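Local coordinates for protein CalsepRRP (Calystegia sepium, PDB 1JY5) that is of uncertain function but belongs to the RNase T2 family, whose members generally bind and cleave RNA, at residues S87-S92 against L98-A103; S139-L142 against E148-V151; I180-D183 against Q187-E190; S76-S81 against M125-Y130. One frame throughout, in Å; residues are numbered along the deposited sequence.

Interaction 1: residues S87-S92 against L98-A103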
# COMPACT_ATOMS: atom_id res chain seq x y z
N SER A 87 -0.04 -16.53 -2.63
CA SER A 87 0.37 -15.70 -3.76
C SER A 87 1.70 -16.22 -4.28
O SER A 87 2.32 -17.08 -3.65
CB SER A 87 0.51 -14.24 -3.31
OG SER A 87 1.42 -14.14 -2.22
N SER A 88 2.16 -15.70 -5.41
CA SER A 88 3.43 -16.16 -5.96
C SER A 88 4.23 -15.03 -6.57
O SER A 88 3.68 -14.06 -7.08
CB SER A 88 3.21 -17.25 -7.01
OG SER A 88 2.51 -16.75 -8.13
N ALA A 89 5.55 -15.18 -6.52
CA ALA A 89 6.42 -14.18 -7.08
C ALA A 89 7.84 -14.70 -7.18
O ALA A 89 8.27 -15.52 -6.37
CB ALA A 89 6.40 -12.92 -6.23
N CYS A 90 8.56 -14.22 -8.19
CA CYS A 90 9.95 -14.59 -8.40
C CYS A 90 10.19 -16.09 -8.51
O CYS A 90 11.22 -16.59 -8.06
CB CYS A 90 10.78 -14.02 -7.25
SG CYS A 90 10.42 -12.27 -6.88
N GLY A 91 9.23 -16.82 -9.07
CA GLY A 91 9.41 -18.25 -9.24
C GLY A 91 8.87 -19.20 -8.19
O GLY A 91 9.10 -20.40 -8.28
N SER A 92 8.17 -18.69 -7.18
CA SER A 92 7.64 -19.59 -6.16
C SER A 92 6.46 -19.00 -5.40
O SER A 92 6.26 -17.78 -5.39
CB SER A 92 8.75 -19.97 -5.18
OG SER A 92 9.25 -18.82 -4.53
N LEU A 98 3.99 -10.61 3.13
CA LEU A 98 5.28 -10.01 3.47
C LEU A 98 6.40 -10.67 2.66
O LEU A 98 7.25 -9.98 2.11
CB LEU A 98 5.57 -10.18 4.97
CG LEU A 98 4.48 -9.71 5.95
CD1 LEU A 98 4.95 -9.94 7.39
CD2 LEU A 98 4.17 -8.23 5.72
N ALA A 99 6.40 -12.00 2.59
CA ALA A 99 7.42 -12.71 1.84
C ALA A 99 7.31 -12.33 0.36
O ALA A 99 8.32 -12.19 -0.35
CB ALA A 99 7.26 -14.22 2.01
N TYR A 100 6.07 -12.14 -0.09
CA TYR A 100 5.80 -11.76 -1.48
C TYR A 100 6.37 -10.38 -1.83
O TYR A 100 7.09 -10.22 -2.82
CB TYR A 100 4.28 -11.77 -1.72
CG TYR A 100 3.84 -11.22 -3.07
CD1 TYR A 100 3.67 -12.05 -4.17
CD2 TYR A 100 3.56 -9.87 -3.22
CE1 TYR A 100 3.24 -11.55 -5.39
CE2 TYR A 100 3.13 -9.35 -4.43
CZ TYR A 100 2.97 -10.19 -5.52
OH TYR A 100 2.53 -9.66 -6.72
N GLU A 101 6.05 -9.38 -1.01
CA GLU A 101 6.52 -8.02 -1.24
C GLU A 101 8.03 -7.90 -1.06
O GLU A 101 8.68 -7.12 -1.75
CB GLU A 101 5.80 -7.04 -0.30
CG GLU A 101 4.30 -6.91 -0.58
CD GLU A 101 4.01 -6.29 -1.94
OE1 GLU A 101 2.94 -6.58 -2.52
OE2 GLU A 101 4.84 -5.49 -2.43
N TRP A 102 8.59 -8.65 -0.12
CA TRP A 102 10.03 -8.59 0.09
C TRP A 102 10.76 -9.13 -1.14
O TRP A 102 11.63 -8.47 -1.69
CB TRP A 102 10.46 -9.42 1.29
CG TRP A 102 11.94 -9.60 1.28
CD1 TRP A 102 12.63 -10.75 1.02
CD2 TRP A 102 12.91 -8.57 1.45
NE1 TRP A 102 13.98 -10.49 1.00
CE2 TRP A 102 14.18 -9.16 1.26
CE3 TRP A 102 12.84 -7.20 1.73
CZ2 TRP A 102 15.37 -8.43 1.35
CZ3 TRP A 102 14.03 -6.46 1.81
CH2 TRP A 102 15.28 -7.09 1.62
N ALA A 103 10.40 -10.33 -1.55
CA ALA A 103 11.03 -10.95 -2.70
C ALA A 103 10.88 -10.12 -3.96
O ALA A 103 11.85 -9.83 -4.66
CB ALA A 103 10.46 -12.36 -2.93
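Ala89 and Tyr100 meet where a two-stranded beta hairpin, 87-89 with 92-94, leans on helix 97-106, an example of a small surface hairpin held to a helix largely by one aromatic ring. Strand 87-89 runs nearly along the helix, the two axes crossing at 17° and approaching to 8.2 Å. The packed part is the strand itself, around the Tyr100 ring. Tyr100 swings its CG opposite its own backbone N (chi1 172°), which carries the ring off the helix toward the strand. There Ala89 CB rests 3.5 Å from Tyr100 CD1, coming at the ring obliquely. The carbonyl of Ser88 arrives at the ring edge, close to its plane, with Ser88 O only 3.1 Å from Tyr100 CE1. Ser87 OG, also oblique, closes on Tyr100 CD1 at 3.6 Å, so three consecutive residues gather about the CD1 and CE1 side of the ring. The hydroxyl plays no part in this; Tyr100 OH is hydrogen-bonded to Lys104 NZ, one turn further along the helix.

Toward the turn the contact thins out. Ala89 to Ser92 form a type I' turn, with Cys90 and Gly91 at its corners, both at positive phi and exposed to solvent. A side chain on Gly91 would collide with the preceding carbonyl. Of the turn's corners, Cys90 alone reaches back to the helix, and its SG is tied by a disulfide to Cys57 SG. That sulfur touches the helix lightly: Cys90 SG lies 3.6 Å from Ala103 O and 4.0 Å from Ala103 CB.

Interaction 2: residues S139-L142 against E148-V151. Unlike the reference sequence in segment 148-151: Val151 (reference Leu).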
# COMPACT_ATOMS: atom_id res chain seq x y z
N SER A 139 -11.93 15.27 6.16
CA SER A 139 -12.47 16.01 5.02
C SER A 139 -13.87 15.56 4.64
O SER A 139 -14.40 15.95 3.59
CB SER A 139 -11.55 15.88 3.81
OG SER A 139 -10.50 16.83 3.86
N GLY A 140 -14.48 14.73 5.49
CA GLY A 140 -15.83 14.26 5.23
C GLY A 140 -15.92 12.94 4.48
O GLY A 140 -17.02 12.44 4.26
N TYR A 141 -14.78 12.38 4.08
CA TYR A 141 -14.78 11.12 3.35
C TYR A 141 -14.57 9.97 4.32
O TYR A 141 -13.44 9.60 4.65
CB TYR A 141 -13.70 11.13 2.27
CG TYR A 141 -13.80 12.33 1.36
CD1 TYR A 141 -13.06 13.48 1.61
CD2 TYR A 141 -14.68 12.34 0.27
CE1 TYR A 141 -13.19 14.61 0.81
CE2 TYR A 141 -14.82 13.46 -0.54
CZ TYR A 141 -14.07 14.60 -0.26
OH TYR A 141 -14.21 15.72 -1.05
N LEU A 142 -15.68 9.39 4.76
CA LEU A 142 -15.68 8.31 5.73
C LEU A 142 -16.17 6.98 5.15
O LEU A 142 -16.81 6.95 4.10
CB LEU A 142 -16.59 8.70 6.91
CG LEU A 142 -16.42 10.12 7.45
CD1 LEU A 142 -17.67 10.52 8.23
CD2 LEU A 142 -15.19 10.19 8.34
N GLU A 148 -21.54 8.07 -1.76
CA GLU A 148 -20.82 8.11 -3.02
C GLU A 148 -20.13 9.47 -3.04
O GLU A 148 -20.78 10.50 -2.90
CB GLU A 148 -21.77 8.00 -4.22
CG GLU A 148 -22.04 6.56 -4.66
CD GLU A 148 -22.88 6.50 -5.93
OE1 GLU A 148 -22.53 7.18 -6.92
OE2 GLU A 148 -23.89 5.76 -5.94
N TYR A 149 -18.80 9.46 -3.17
CA TYR A 149 -18.04 10.70 -3.17
C TYR A 149 -17.39 10.97 -4.52
O TYR A 149 -17.14 10.04 -5.29
CB TYR A 149 -16.95 10.67 -2.10
CG TYR A 149 -17.37 10.12 -0.76
CD1 TYR A 149 -17.13 8.78 -0.42
CD2 TYR A 149 -17.94 10.94 0.21
CE1 TYR A 149 -17.44 8.29 0.84
CE2 TYR A 149 -18.26 10.46 1.47
CZ TYR A 149 -18.01 9.14 1.79
OH TYR A 149 -18.29 8.67 3.05
N LYS A 150 -17.12 12.23 -4.80
CA LYS A 150 -16.46 12.59 -6.05
C LYS A 150 -14.97 12.30 -5.89
O LYS A 150 -14.37 12.68 -4.88
CB LYS A 150 -16.66 14.08 -6.35
CG LYS A 150 -18.12 14.46 -6.54
CD LYS A 150 -18.25 15.94 -6.80
CE LYS A 150 -19.69 16.32 -7.03
NZ LYS A 150 -19.83 17.78 -7.33
N VAL A 151 -14.39 11.63 -6.88
CA VAL A 151 -12.96 11.30 -6.84
C VAL A 151 -12.13 12.57 -6.73
O VAL A 151 -11.16 12.62 -5.97
CB VAL A 151 -12.51 10.57 -8.13
CG1 VAL A 151 -11.04 10.16 -8.01
CG2 VAL A 151 -13.37 9.35 -8.34
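An offset edge-to-face tyrosine pair, Tyr141 against Tyr149, joins the loop after helix 132-137 to the short strand 149-150. Tyr141 presents its edge to the face of Tyr149, the planes 67° apart and the ring centroids separated by 5.4 Å. The closest carbons are Tyr141 CD2 and Tyr149 CD2, 3.5 Å apart, while Tyr149 CB lies in the plane of the Tyr141 ring, 3.8 Å from Tyr141 CE2. The two side chains run past each other in opposite directions, and this brings the phenol of Tyr149 to the loop backbone: Tyr141 CA stands over one face of the Tyr149 ring, toward its rim.

The loop is set up by a Schellman motif that ends helix 132-137, with Gly140 as its C-prime residue at positive phi. Tyr141 N returns to Leu136 O and Gly140 N to Ser137 O. Gly140 O lies 3.6 Å from Tyr149 CE2. At the far end of the ring Tyr149 OH donates to Leu142 O in a short bond of 2.5 Å, tilted 20° from the carbonyl plane. Leu204 touches both tyrosine side chains, and Ile154 and Ala157 of helix 151-162 pack on Tyr141.

Interaction 3: residues I180-D183 against Q187-E190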
# COMPACT_ATOMS: atom_id res chain seq x y z
N ILE A 180 1.08 6.97 -3.02
CA ILE A 180 1.78 8.19 -2.65
C ILE A 180 3.25 7.95 -2.99
O ILE A 180 3.79 6.90 -2.63
CB ILE A 180 1.70 8.46 -1.13
CG1 ILE A 180 0.24 8.49 -0.67
CG2 ILE A 180 2.39 9.79 -0.80
CD1 ILE A 180 -0.59 9.54 -1.35
N CYS A 181 3.89 8.91 -3.64
CA CYS A 181 5.29 8.73 -4.03
C CYS A 181 6.31 9.49 -3.17
O CYS A 181 6.01 10.56 -2.65
CB CYS A 181 5.44 9.07 -5.52
SG CYS A 181 4.48 7.86 -6.48
N PHE A 182 7.49 8.90 -3.01
CA PHE A 182 8.57 9.49 -2.22
C PHE A 182 9.91 9.38 -2.96
O PHE A 182 10.14 8.40 -3.67
CB PHE A 182 8.74 8.77 -0.88
CG PHE A 182 7.54 8.84 0.03
CD1 PHE A 182 6.51 7.91 -0.09
CD2 PHE A 182 7.45 9.84 0.99
CE1 PHE A 182 5.40 7.98 0.75
CE2 PHE A 182 6.33 9.92 1.84
CZ PHE A 182 5.30 8.98 1.71
N ASP A 183 10.78 10.38 -2.80
CA ASP A 183 12.10 10.33 -3.43
C ASP A 183 12.99 9.45 -2.55
O ASP A 183 12.54 8.94 -1.52
CB ASP A 183 12.69 11.74 -3.65
CG ASP A 183 13.01 12.49 -2.35
OD1 ASP A 183 13.12 13.73 -2.41
OD2 ASP A 183 13.18 11.86 -1.29
N GLN A 187 11.29 12.02 0.88
CA GLN A 187 10.51 13.25 0.79
C GLN A 187 9.39 13.01 -0.21
O GLN A 187 9.61 12.42 -1.27
CB GLN A 187 11.35 14.42 0.27
CG GLN A 187 12.60 14.76 1.06
CD GLN A 187 13.32 15.97 0.46
OE1 GLN A 187 13.73 15.95 -0.71
NE2 GLN A 187 13.46 17.02 1.26
N LEU A 188 8.19 13.48 0.12
CA LEU A 188 7.04 13.34 -0.77
C LEU A 188 7.37 13.93 -2.13
O LEU A 188 8.02 14.97 -2.21
CB LEU A 188 5.85 14.10 -0.19
CG LEU A 188 5.13 13.44 0.97
CD1 LEU A 188 4.34 14.46 1.77
CD2 LEU A 188 4.24 12.36 0.40
N GLN A 189 6.94 13.28 -3.19
CA GLN A 189 7.15 13.83 -4.53
C GLN A 189 5.94 13.45 -5.36
O GLN A 189 5.08 12.69 -4.91
CB GLN A 189 8.41 13.27 -5.18
CG GLN A 189 8.32 11.79 -5.51
CD GLN A 189 9.46 11.32 -6.39
OE1 GLN A 189 10.62 11.32 -5.99
NE2 GLN A 189 9.12 10.92 -7.62
N GLU A 190 5.87 13.98 -6.57
CA GLU A 190 4.77 13.66 -7.47
C GLU A 190 5.06 12.30 -8.08
O GLU A 190 6.22 11.94 -8.29
CB GLU A 190 4.66 14.69 -8.60
CG GLU A 190 4.40 16.12 -8.15
CD GLU A 190 3.01 16.31 -7.57
OE1 GLU A 190 2.22 15.34 -7.60
OE2 GLU A 190 2.71 17.42 -7.10
O HOH W 1 2.65 11.38 -4.60
O HOH W 2 10.59 15.50 -3.31
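Gln187 O is gripped by two groups of the facing strand end: Asp183 N donates to it over 2.8 Å, and the weaker CA-H of Phe182 adds a contact, Phe182 CA to Gln187 O, of 3.3 Å. The aspartate answers with its side chain, for Gln187 N donates to Asp183 OD2 at 2.9 Å, nearly straight (166°) but from above the carboxylate plane. Asp183 OD2 also pairs with Thr185 OG1 inside the turn, while a water donates to both Asp183 OD1 and Leu188 O. Were Asp183 an alanine, Gln187 N and Thr185 OG1 would probably lose their shared partner and the water one of its two acceptors, leaving the turn less firmly set.

Further along, Gln189 N bonds to Cys181 O at 2.9 Å, lying 45° out of the carbonyl plane, and a second water bridges Cys181 N to Gln189 O. Phe182 and Leu188 form a non-hydrogen-bonded antiparallel pair of this hairpin, through which the short strand 188-189 joins strand 174-182 of the main sheet. Leu188 CD2 touches two neighbours, 3.5 Å from Phe182 CE2 and 3.4 Å from Ile180 CG2, the latter tighter than usual. Cys181 is meanwhile joined by a disulfide to Cys191. This chemistry is consistent with a weakly bonded strand whose few backbone bonds are supplemented by a carboxylate, two waters and apolar contacts, with a disulfide close by.

Interaction 4: residues S76-S81 against M125-Y130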
# COMPACT_ATOMS: atom_id res chain seq x y z
N SER A 76 1.07 -7.44 11.14
CA SER A 76 -0.14 -8.24 11.14
C SER A 76 -1.37 -7.35 11.11
O SER A 76 -2.39 -7.70 10.53
CB SER A 76 -0.19 -9.12 12.39
OG SER A 76 -1.44 -9.79 12.48
N LYS A 77 -1.26 -6.18 11.73
CA LYS A 77 -2.38 -5.26 11.78
C LYS A 77 -2.43 -4.23 10.66
O LYS A 77 -3.51 -3.92 10.15
CB LYS A 77 -2.40 -4.55 13.14
CG LYS A 77 -3.58 -3.62 13.34
CD LYS A 77 -3.57 -3.06 14.76
CE LYS A 77 -4.64 -2.01 14.95
NZ LYS A 77 -6.01 -2.56 14.73
N TYR A 78 -1.27 -3.71 10.27
CA TYR A 78 -1.24 -2.67 9.25
C TYR A 78 -0.79 -3.11 7.86
O TYR A 78 -0.87 -2.34 6.90
CB TYR A 78 -0.40 -1.51 9.76
CG TYR A 78 -0.91 -1.00 11.08
CD1 TYR A 78 -0.24 -1.28 12.27
CD2 TYR A 78 -2.09 -0.27 11.15
CE1 TYR A 78 -0.73 -0.84 13.50
CE2 TYR A 78 -2.60 0.17 12.37
CZ TYR A 78 -1.91 -0.11 13.54
OH TYR A 78 -2.41 0.34 14.74
N TRP A 79 -0.30 -4.34 7.76
CA TRP A 79 0.14 -4.89 6.48
C TRP A 79 -0.46 -6.29 6.32
O TRP A 79 0.24 -7.24 5.98
CB TRP A 79 1.66 -4.98 6.42
CG TRP A 79 2.22 -5.08 5.03
CD1 TRP A 79 1.66 -5.74 3.97
CD2 TRP A 79 3.44 -4.52 4.54
NE1 TRP A 79 2.46 -5.62 2.86
CE2 TRP A 79 3.56 -4.87 3.18
CE3 TRP A 79 4.45 -3.74 5.13
CZ2 TRP A 79 4.65 -4.48 2.39
CZ3 TRP A 79 5.53 -3.35 4.35
CH2 TRP A 79 5.62 -3.73 2.99
N PRO A 80 -1.77 -6.44 6.57
CA PRO A 80 -2.40 -7.76 6.45
C PRO A 80 -2.69 -8.19 5.01
O PRO A 80 -2.60 -7.39 4.08
CB PRO A 80 -3.71 -7.62 7.22
CG PRO A 80 -3.55 -6.35 8.02
CD PRO A 80 -2.73 -5.47 7.13
N SER A 81 -3.06 -9.45 4.86
CA SER A 81 -3.43 -10.02 3.57
C SER A 81 -4.96 -10.12 3.60
O SER A 81 -5.54 -10.31 4.68
CB SER A 81 -2.81 -11.41 3.41
OG SER A 81 -3.16 -11.98 2.17
N MET A 125 6.92 3.28 9.00
CA MET A 125 7.17 4.65 9.42
C MET A 125 6.42 5.63 8.54
O MET A 125 5.72 6.50 9.04
CB MET A 125 8.67 4.97 9.35
CG MET A 125 9.04 6.37 9.82
SD MET A 125 10.80 6.71 9.57
CE MET A 125 10.80 7.01 7.79
N LEU A 126 6.57 5.49 7.22
CA LEU A 126 5.88 6.37 6.28
C LEU A 126 4.37 6.21 6.43
O LEU A 126 3.63 7.20 6.41
CB LEU A 126 6.32 6.05 4.84
CG LEU A 126 7.79 6.30 4.50
CD1 LEU A 126 8.11 5.77 3.11
CD2 LEU A 126 8.08 7.80 4.56
N TYR A 127 3.92 4.97 6.59
CA TYR A 127 2.50 4.67 6.75
C TYR A 127 1.91 5.37 7.97
O TYR A 127 0.80 5.89 7.91
CB TYR A 127 2.29 3.16 6.89
CG TYR A 127 0.88 2.76 7.26
CD1 TYR A 127 -0.13 2.69 6.30
CD2 TYR A 127 0.55 2.45 8.58
CE1 TYR A 127 -1.43 2.30 6.64
CE2 TYR A 127 -0.74 2.07 8.94
CZ TYR A 127 -1.73 2.00 7.96
OH TYR A 127 -3.00 1.58 8.31
N PHE A 128 2.64 5.35 9.08
CA PHE A 128 2.17 5.99 10.31
C PHE A 128 2.28 7.50 10.23
O PHE A 128 1.45 8.22 10.79
CB PHE A 128 2.98 5.51 11.52
CG PHE A 128 2.69 4.09 11.91
CD1 PHE A 128 3.73 3.22 12.23
CD2 PHE A 128 1.38 3.62 11.97
CE1 PHE A 128 3.48 1.91 12.60
CE2 PHE A 128 1.11 2.30 12.34
CZ PHE A 128 2.16 1.44 12.66
N LYS A 129 3.31 7.99 9.55
CA LYS A 129 3.51 9.43 9.43
C LYS A 129 2.41 10.10 8.60
O LYS A 129 1.87 11.13 8.99
CB LYS A 129 4.87 9.74 8.80
CG LYS A 129 5.14 11.24 8.68
CD LYS A 129 6.48 11.54 8.05
CE LYS A 129 6.73 13.05 8.04
NZ LYS A 129 7.98 13.39 7.31
N TYR A 130 2.09 9.50 7.45
CA TYR A 130 1.07 10.04 6.57
C TYR A 130 -0.20 9.19 6.59
O TYR A 130 -0.42 8.35 5.71
CB TYR A 130 1.60 10.13 5.14
CG TYR A 130 2.83 10.99 5.00
CD1 TYR A 130 4.10 10.42 4.90
CD2 TYR A 130 2.73 12.39 4.99
CE1 TYR A 130 5.24 11.21 4.79
CE2 TYR A 130 3.87 13.18 4.88
CZ TYR A 130 5.12 12.59 4.78
OH TYR A 130 6.24 13.37 4.67
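Tyr78 turns its CG opposite its carbonyl carbon (chi1 -56°) and Tyr127 sends its own opposite the backbone N (chi1 171°), and these choices bring two helix ends into contact through their rings. Phe128, next to Tyr127, completes an aromatic cluster, a compact case of how rings can bridge two helix ends. Phe128 meets Tyr78 in a T-shaped arrangement, the planes at 83° and the centroids 5.1 Å apart. Its edge enters over the middle of one Tyr78 face, and Phe128 CZ comes within 3.6 Å of Tyr78 CD1. The opposite face carries the aliphatic chain of Lys77, with Lys77 CG over the ring centre, so the tyrosine ring is sandwiched. Tyr127 approaches obliquely and nearer the base of the ring: Tyr127 CE2 lies 3.5 Å from Tyr78 CD2 and 3.7 Å from Tyr78 CB. Tyr127 OH is held by Phe40 O, which fixes that end of the ring. A serine in place of Tyr78 would probably open a gap beside Tyr127 and leave the edge of Phe128 without the face it packs on.

The cluster lies at the C-terminal ends of helices 72-78 and 116-129, alongside strand 40-48: Tyr78 shares backbone hydrogen bonding with Ile42, whose side chain Tyr127 touches, and Trp79 packs onward against Leu98 and Glu101 of helix 97-106.

Overall arrangement
Interactions 1, 2 and 4 are surface contacts, whereas interaction 3 is partly buried, where a short strand joins the main antiparallel sheet. Its chemistry differs accordingly: backbone bonds, a carboxylate and waters are prominent in it, while ring-to-ring contacts carry interactions 2 and 4, with a hydroxyl-to-carbonyl bond added in interaction 2, and a single ring with a sulfur carries interaction 1. Interaction 4 is the hub. It touches interaction 1 through Trp79, and its Tyr130 and Leu126 meet Phe182 of interaction 3, Tyr130 also touching Leu188. Interaction 2 stands apart, its centre about 34 Å from that of interaction 1 on the opposite side of the chain's centre. Interactions 1 and 3 each hold one cysteine of a disulfide.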